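Local atomic coordinates of odorant-binding protein 1F (Rattus norvegicus, PDB entry 3FIQ), a protein that binds a wide variety of chemical odorants and is a secreted lipocalin found in the nasal epithelium. Residues 91-102 with 113-124. Residues are numbered along the deposited sequence; the frame is centred on the assembly and turned at random.
Sequences LKKTDDIIFFHN and NVILVAGKREDL
Ile-97 fits into the hollow over Gly-119: its CD1 lies 4.0 Å from Gly-119 CA and reaches on to Leu-124 CD2, 3.7 Å away, with Arg-121 CG as a third wall. With CG1 beside the backbone N (chi1 -63°) and chi2 also turned to -69°, the end of the side chain curls back over strand 113-119. Trimming this residue to an alanine would probably open a gap over Gly-119 and leave Leu-124 CD2 without its closest neighbour on the facing segment. On the same face, both methyls of Val-117 press on the CD1–CE1 side of Phe-99, CG1 coming to 3.7 Å from CE1, while Lys-92 CD sits over the ring centre. Helix 126-138 covers this side through Leu-132 and Leu-135. On the other face Phe-100 CE2 takes the small Ala-118 CB at its edge, 4.2 Å away, and Ile-98 CG2 lies over one ring face toward the rim. Beyond the strand ends, Arg-121 NH1 reaches Asp-96 OD2 in a salt bridge whose hydrogen bond is weak (3.3 Å), the guanidinium edge-on and nearly perpendicular to the carboxylate; NH2 pairs with Asp-123. Backbone hydrogen bonds join antiparallel strands 97-102 and 113-119 as a beta hairpin of the lipocalin barrel, its outer face packed against the helix.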
ATOM      1  N   LEU A  91      -8.789   4.673  -1.112  1.00  8.59           N
ATOM      2  CA  LEU A  91      -9.316   5.868  -0.506  1.00  8.50           C
ATOM      3  C   LEU A  91      -9.295   7.013  -1.482  1.00 11.44           C
ATOM      4  O   LEU A  91     -10.126   7.929  -1.422  1.00 17.06           O
ATOM      5  CB  LEU A  91      -8.453   6.347   0.669  1.00 11.50           C
ATOM      6  CG  LEU A  91      -8.240   5.529   1.853  1.00 11.61           C
ATOM      7  CD1 LEU A  91      -7.289   6.226   2.839  1.00 13.71           C
ATOM      8  CD2 LEU A  91      -9.584   5.245   2.509  1.00 16.25           C
ATOM      9  N   LYS A  92      -8.342   7.044  -2.385  1.00 11.27           N
ATOM     10  CA  LYS A  92      -8.224   8.140  -3.328  1.00 15.84           C
ATOM     11  C   LYS A  92      -7.526   7.638  -4.532  1.00  9.94           C
ATOM     12  O   LYS A  92      -6.626   6.839  -4.455  1.00 11.56           O
ATOM     13  CB  LYS A  92      -7.419   9.298  -2.761  1.00 17.84           C
ATOM     14  CG  LYS A  92      -6.951  10.346  -3.797  1.00 38.92           C
ATOM     15  CD  LYS A  92      -5.672  11.048  -3.346  1.00 35.93           C
ATOM     16  CE  LYS A  92      -5.005  11.779  -4.477  1.00 35.55           C
ATOM     17  NZ  LYS A  92      -5.636  13.101  -4.608  1.00 37.73           N
ATOM     18  N   LYS A  93      -7.929   8.114  -5.699  1.00  8.86           N
ATOM     19  CA  LYS A  93      -7.186   7.705  -6.874  1.00 10.72           C
ATOM     20  C   LYS A  93      -7.202   8.807  -7.940  1.00 16.00           C
ATOM     21  O   LYS A  93      -8.221   9.492  -8.127  1.00 17.75           O
ATOM     22  CB  LYS A  93      -7.661   6.403  -7.492  1.00 20.30           C
ATOM     23  CG  LYS A  93      -9.091   6.313  -7.861  1.00 30.59           C
ATOM     24  CD  LYS A  93      -9.423   5.170  -8.858  1.00 29.57           C
ATOM     25  CE  LYS A  93     -10.725   5.585  -9.548  1.00 29.43           C
ATOM     26  NZ  LYS A  93     -11.423   4.554 -10.273  1.00 33.36           N
ATOM     27  N   THR A  94      -6.063   8.917  -8.621  1.00 12.09           N
ATOM     28  CA  THR A  94      -5.863   9.734  -9.811  1.00 14.53           C
ATOM     29  C   THR A  94      -5.182   8.812 -10.801  1.00 15.11           C
ATOM     30  O   THR A  94      -4.932   7.624 -10.500  1.00 17.95           O
ATOM     31  CB  THR A  94      -4.979  10.926  -9.535  1.00 20.68           C
ATOM     32  OG1 THR A  94      -3.621  10.496  -9.305  1.00 20.21           O
ATOM     33  CG2 THR A  94      -5.426  11.664  -8.321  1.00 24.73           C
ATOM     34  N   ASP A  95      -4.873   9.312 -11.997  1.00 15.69           N
ATOM     35  CA  ASP A  95      -4.266   8.407 -12.973  1.00 18.43           C
ATOM     36  C   ASP A  95      -2.885   7.926 -12.532  1.00 21.45           C
ATOM     37  O   ASP A  95      -2.473   6.819 -12.913  1.00 22.46           O
ATOM     38  CB  ASP A  95      -4.209   9.006 -14.386  1.00 23.35           C
ATOM     39  CG  ASP A  95      -3.314  10.199 -14.463  1.00 39.89           C
ATOM     40  OD1 ASP A  95      -3.708  11.237 -13.912  1.00 46.16           O
ATOM     41  OD2 ASP A  95      -2.220  10.104 -15.075  1.00 49.66           O
ATOM     42  N   ASP A  96      -2.181   8.710 -11.711  1.00 15.84           N
ATOM     43  CA  ASP A  96      -0.807   8.324 -11.361  1.00 11.03           C
ATOM     44  C   ASP A  96      -0.507   8.179  -9.870  1.00  9.26           C
ATOM     45  O   ASP A  96       0.618   7.900  -9.516  1.00  8.82           O
ATOM     46  CB  ASP A  96       0.233   9.226 -12.049  1.00 15.30           C
ATOM     47  CG  ASP A  96       0.059  10.645 -11.696  1.00 19.41           C
ATOM     48  OD1 ASP A  96      -0.691  10.899 -10.755  1.00 17.54           O
ATOM     49  OD2 ASP A  96       0.662  11.511 -12.350  1.00 19.47           O
ATOM     50  N   ILE A  97      -1.530   8.248  -9.023  1.00  9.16           N
ATOM     51  CA  ILE A  97      -1.392   8.128  -7.572  1.00  7.28           C
ATOM     52  C   ILE A  97      -2.624   7.402  -7.049  1.00  8.77           C
ATOM     53  O   ILE A  97      -3.727   7.750  -7.404  1.00  9.86           O
ATOM     54  CB  ILE A  97      -1.274   9.507  -6.895  1.00  7.55           C
ATOM     55  CG1 ILE A  97      -0.008  10.255  -7.339  1.00 10.98           C
ATOM     56  CG2 ILE A  97      -1.399   9.340  -5.400  1.00 11.65           C
ATOM     57  CD1 ILE A  97       1.263   9.637  -6.825  1.00 10.07           C
ATOM     58  N   ILE A  98      -2.436   6.411  -6.185  1.00  5.66           N
ATOM     59  CA  ILE A  98      -3.480   5.732  -5.430  1.00  5.32           C
ATOM     60  C   ILE A  98      -3.155   5.760  -3.980  1.00  5.43           C
ATOM     61  O   ILE A  98      -2.022   5.417  -3.605  1.00  6.87           O
ATOM     62  CB  ILE A  98      -3.689   4.291  -5.908  1.00  6.12           C
ATOM     63  CG1 ILE A  98      -4.134   4.316  -7.363  1.00 10.51           C
ATOM     64  CG2 ILE A  98      -4.751   3.581  -5.037  1.00  6.07           C
ATOM     65  CD1 ILE A  98      -4.301   2.922  -7.982  1.00 15.90           C
ATOM     66  N   PHE A  99      -4.079   6.219  -3.150  1.00  6.55           N
ATOM     67  CA  PHE A  99      -4.017   6.020  -1.700  1.00  7.04           C
ATOM     68  C   PHE A  99      -4.815   4.785  -1.266  1.00  8.01           C
ATOM     69  O   PHE A  99      -6.023   4.743  -1.508  1.00  8.12           O
ATOM     70  CB  PHE A  99      -4.607   7.198  -0.948  1.00  6.10           C
ATOM     71  CG  PHE A  99      -3.847   8.526  -1.047  1.00  6.96           C
ATOM     72  CD1 PHE A  99      -2.721   8.740  -1.865  1.00 11.50           C
ATOM     73  CD2 PHE A  99      -4.232   9.546  -0.204  1.00 13.43           C
ATOM     74  CE1 PHE A  99      -2.099   9.951  -1.890  1.00 13.89           C
ATOM     75  CE2 PHE A  99      -3.601  10.772  -0.251  1.00 15.00           C
ATOM     76  CZ  PHE A  99      -2.570  10.979  -1.077  1.00 11.20           C
ATOM     77  N   PHE A 100      -4.176   3.751  -0.735  1.00  4.97           N
ATOM     78  CA  PHE A 100      -4.822   2.572  -0.211  1.00  5.72           C
ATOM     79  C   PHE A 100      -4.892   2.663   1.297  1.00  8.70           C
ATOM     80  O   PHE A 100      -4.007   3.134   1.946  1.00  6.98           O
ATOM     81  CB  PHE A 100      -3.990   1.307  -0.503  1.00  4.95           C
ATOM     82  CG  PHE A 100      -4.014   0.869  -1.948  1.00  5.66           C
ATOM     83  CD1 PHE A 100      -5.077   0.194  -2.455  1.00  9.21           C
ATOM     84  CD2 PHE A 100      -2.897   1.067  -2.766  1.00  8.32           C
ATOM     85  CE1 PHE A 100      -5.072  -0.274  -3.761  1.00 10.97           C
ATOM     86  CE2 PHE A 100      -2.910   0.608  -4.095  1.00  8.59           C
ATOM     87  CZ  PHE A 100      -4.038  -0.076  -4.571  1.00  8.98           C
ATOM     88  N   HIS A 101      -5.977   2.152   1.863  1.00  4.74           N
ATOM     89  CA  HIS A 101      -6.093   1.927   3.271  1.00  5.42           C
ATOM     90  C   HIS A 101      -6.067   0.419   3.467  1.00  8.10           C
ATOM     91  O   HIS A 101      -6.687  -0.337   2.706  1.00  8.19           O
ATOM     92  CB  HIS A 101      -7.414   2.428   3.796  1.00  6.34           C
ATOM     93  CG  HIS A 101      -7.576   2.227   5.252  1.00  9.93           C
ATOM     94  ND1 HIS A 101      -8.393   1.250   5.783  1.00 18.49           N
ATOM     95  CD2 HIS A 101      -7.069   2.899   6.305  1.00 15.49           C
ATOM     96  CE1 HIS A 101      -8.343   1.311   7.099  1.00 17.35           C
ATOM     97  NE2 HIS A 101      -7.552   2.298   7.440  1.00 16.72           N
ATOM     98  N   ASN A 102      -5.227  -0.045   4.393  1.00  4.17           N
ATOM     99  CA  ASN A 102      -5.138  -1.457   4.743  1.00  6.27           C
ATOM    100  C   ASN A 102      -5.243  -1.634   6.265  1.00  8.07           C
ATOM    101  O   ASN A 102      -4.743  -0.840   7.032  1.00  7.57           O
ATOM    102  CB  ASN A 102      -3.836  -2.088   4.266  1.00  4.16           C
ATOM    103  CG  ASN A 102      -3.759  -3.594   4.563  1.00  7.49           C
ATOM    104  OD1 ASN A 102      -2.699  -4.106   5.112  1.00 11.55           O
ATOM    105  ND2 ASN A 102      -4.741  -4.307   4.229  1.00  6.09           N
ATOM    106  N   ASN A 113      -3.455  -0.312  11.349  1.00  7.18           N
ATOM    107  CA  ASN A 113      -4.079   0.523  10.312  1.00  5.82           C
ATOM    108  C   ASN A 113      -3.018   1.232   9.500  1.00  7.53           C
ATOM    109  O   ASN A 113      -2.177   1.895  10.058  1.00  5.52           O
ATOM    110  CB  ASN A 113      -5.059   1.509  10.964  1.00  9.09           C
ATOM    111  CG  ASN A 113      -6.416   0.830  11.235  1.00 22.29           C
ATOM    112  OD1 ASN A 113      -7.320   0.923  10.436  1.00 23.23           O
ATOM    113  ND2 ASN A 113      -6.510   0.095  12.313  1.00 30.09           N
ATOM    114  N   VAL A 114      -3.126   1.178   8.176  1.00  5.58           N
ATOM    115  CA  VAL A 114      -2.090   1.619   7.255  1.00  5.57           C
ATOM    116  C   VAL A 114      -2.700   2.444   6.123  1.00  6.57           C
ATOM    117  O   VAL A 114      -3.770   2.132   5.612  1.00  6.96           O
ATOM    118  CB  VAL A 114      -1.405   0.404   6.620  1.00  5.77           C
ATOM    119  CG1 VAL A 114      -0.230   0.846   5.717  1.00  8.03           C
ATOM    120  CG2 VAL A 114      -0.906  -0.607   7.658  1.00  8.03           C
ATOM    121  N   ILE A 115      -2.041   3.528   5.746  1.00  5.66           N
ATOM    122  CA  ILE A 115      -2.288   4.202   4.499  1.00  5.46           C
ATOM    123  C   ILE A 115      -1.010   4.064   3.695  1.00  5.15           C
ATOM    124  O   ILE A 115       0.066   4.374   4.175  1.00  5.67           O
ATOM    125  CB  ILE A 115      -2.763   5.650   4.619  1.00  5.89           C
ATOM    126  CG1 ILE A 115      -4.053   5.652   5.395  1.00  7.28           C
ATOM    127  CG2 ILE A 115      -2.900   6.286   3.175  1.00  7.13           C
ATOM    128  CD1 ILE A 115      -4.484   7.151   5.777  1.00 10.18           C
ATOM    129  N   LEU A 116      -1.124   3.502   2.495  1.00  4.00           N
ATOM    130  CA  LEU A 116       0.007   3.347   1.594  1.00  6.55           C
ATOM    131  C   LEU A 116      -0.260   4.129   0.313  1.00  5.98           C
ATOM    132  O   LEU A 116      -1.340   4.038  -0.279  1.00  6.41           O
ATOM    133  CB  LEU A 116       0.197   1.827   1.251  1.00  6.29           C
ATOM    134  CG  LEU A 116       1.379   1.568   0.312  1.00  6.66           C
ATOM    135  CD1 LEU A 116       1.983   0.230   0.648  1.00  6.37           C
ATOM    136  CD2 LEU A 116       0.965   1.493  -1.095  1.00  6.10           C
ATOM    137  N   VAL A 117       0.698   4.953  -0.107  1.00  4.19           N
ATOM    138  CA  VAL A 117       0.583   5.726  -1.325  1.00  5.56           C
ATOM    139  C   VAL A 117       1.384   5.097  -2.431  1.00  5.99           C
ATOM    140  O   VAL A 117       2.629   4.985  -2.333  1.00  5.69           O
ATOM    141  CB  VAL A 117       1.127   7.160  -1.053  1.00  7.86           C
ATOM    142  CG1 VAL A 117       1.056   8.004  -2.311  1.00 10.02           C
ATOM    143  CG2 VAL A 117       0.366   7.861   0.051  1.00  8.19           C
ATOM    144  N   ALA A 118       0.684   4.633  -3.464  1.00  5.05           N
ATOM    145  CA  ALA A 118       1.313   3.997  -4.637  1.00  6.53           C
ATOM    146  C   ALA A 118       1.316   5.016  -5.775  1.00  6.04           C
ATOM    147  O   ALA A 118       0.388   5.794  -5.910  1.00  7.19           O
ATOM    148  CB  ALA A 118       0.528   2.785  -5.061  1.00  5.69           C
ATOM    149  N   GLY A 119       2.368   4.993  -6.547  1.00  5.36           N
ATOM    150  CA  GLY A 119       2.533   5.960  -7.620  1.00  5.78           C
ATOM    151  C   GLY A 119       3.113   5.448  -8.915  1.00  9.39           C
ATOM    152  O   GLY A 119       3.829   4.489  -8.920  1.00  8.06           O
ATOM    153  N   LYS A 120       2.845   6.212  -9.977  1.00  7.61           N
ATOM    154  CA  LYS A 120       3.527   6.060 -11.275  1.00  7.97           C
ATOM    155  C   LYS A 120       4.450   7.209 -11.512  1.00 12.39           C
ATOM    156  O   LYS A 120       4.894   7.425 -12.620  1.00 13.94           O
ATOM    157  CB  LYS A 120       2.553   5.895 -12.420  1.00 12.19           C
ATOM    158  CG  LYS A 120       1.708   4.647 -12.354  1.00 13.12           C
ATOM    159  CD  LYS A 120       0.794   4.486 -13.536  1.00 16.59           C
ATOM    160  CE  LYS A 120       0.163   3.135 -13.584  1.00 25.88           C
ATOM    161  NZ  LYS A 120       1.006   1.944 -14.007  1.00 21.46           N
ATOM    162  N   ARG A 121       4.737   7.948 -10.456  1.00 14.42           N
ATOM    163  CA  ARG A 121       5.706   9.042 -10.478  1.00 12.52           C
ATOM    164  C   ARG A 121       6.452   9.047  -9.111  1.00 13.46           C
ATOM    165  O   ARG A 121       5.999   8.378  -8.187  1.00 11.63           O
ATOM    166  CB  ARG A 121       4.988  10.348 -10.687  1.00 17.97           C
ATOM    167  CG  ARG A 121       3.922  10.638  -9.661  1.00 17.20           C
ATOM    168  CD  ARG A 121       3.154  11.798 -10.013  1.00 21.49           C
ATOM    169  NE  ARG A 121       3.992  12.975 -10.039  1.00 23.76           N
ATOM    170  CZ  ARG A 121       3.777  14.001 -10.847  1.00 33.86           C
ATOM    171  NH1 ARG A 121       2.764  13.971 -11.700  1.00 39.15           N
ATOM    172  NH2 ARG A 121       4.570  15.039 -10.800  1.00 32.21           N
ATOM    173  N   GLU A 122       7.492   9.874  -8.962  1.00 13.73           N
ATOM    174  CA  GLU A 122       8.347   9.756  -7.788  1.00 14.00           C
ATOM    175  C   GLU A 122       7.868  10.613  -6.625  1.00 14.66           C
ATOM    176  O   GLU A 122       8.301  10.406  -5.500  1.00 16.05           O
ATOM    177  CB  GLU A 122       9.817  10.099  -8.113  1.00 24.25           C
ATOM    178  CG  GLU A 122      10.151  11.538  -8.283  1.00 39.96           C
ATOM    179  CD  GLU A 122      11.650  11.790  -8.111  1.00 50.97           C
ATOM    180  OE1 GLU A 122      12.419  10.795  -8.170  1.00 49.91           O
ATOM    181  OE2 GLU A 122      12.037  12.970  -7.921  1.00 56.77           O
ATOM    182  N   ASP A 123       7.024  11.592  -6.872  1.00 11.68           N
ATOM    183  CA  ASP A 123       6.629  12.534  -5.790  1.00 16.07           C
ATOM    184  C   ASP A 123       5.139  12.794  -5.686  1.00 16.07           C
ATOM    185  O   ASP A 123       4.446  12.767  -6.680  1.00 13.33           O
ATOM    186  CB  ASP A 123       7.309  13.909  -5.973  1.00 22.91           C
ATOM    187  CG  ASP A 123       7.236  14.457  -7.419  1.00 44.35           C
ATOM    188  OD1 ASP A 123       6.150  14.892  -7.909  1.00 48.85           O
ATOM    189  OD2 ASP A 123       8.318  14.508  -8.064  1.00 53.75           O
ATOM    190  N   LEU A 124       4.671  13.099  -4.480  1.00 11.82           N
ATOM    191  CA  LEU A 124       3.422  13.817  -4.273  1.00 11.15           C
ATOM    192  C   LEU A 124       3.657  15.310  -4.387  1.00 11.43           C
ATOM    193  O   LEU A 124       4.722  15.852  -4.004  1.00 14.09           O
ATOM    194  CB  LEU A 124       2.849  13.526  -2.876  1.00  9.54           C
ATOM    195  CG  LEU A 124       2.391  12.078  -2.658  1.00 10.19           C
ATOM    196  CD1 LEU A 124       1.796  11.961  -1.225  1.00  8.06           C
ATOM    197  CD2 LEU A 124       1.382  11.654  -3.729  1.00 10.10           C
TER
HETATM  198  O   HOH W   1      -7.900   3.475  10.199  1.00 22.04           O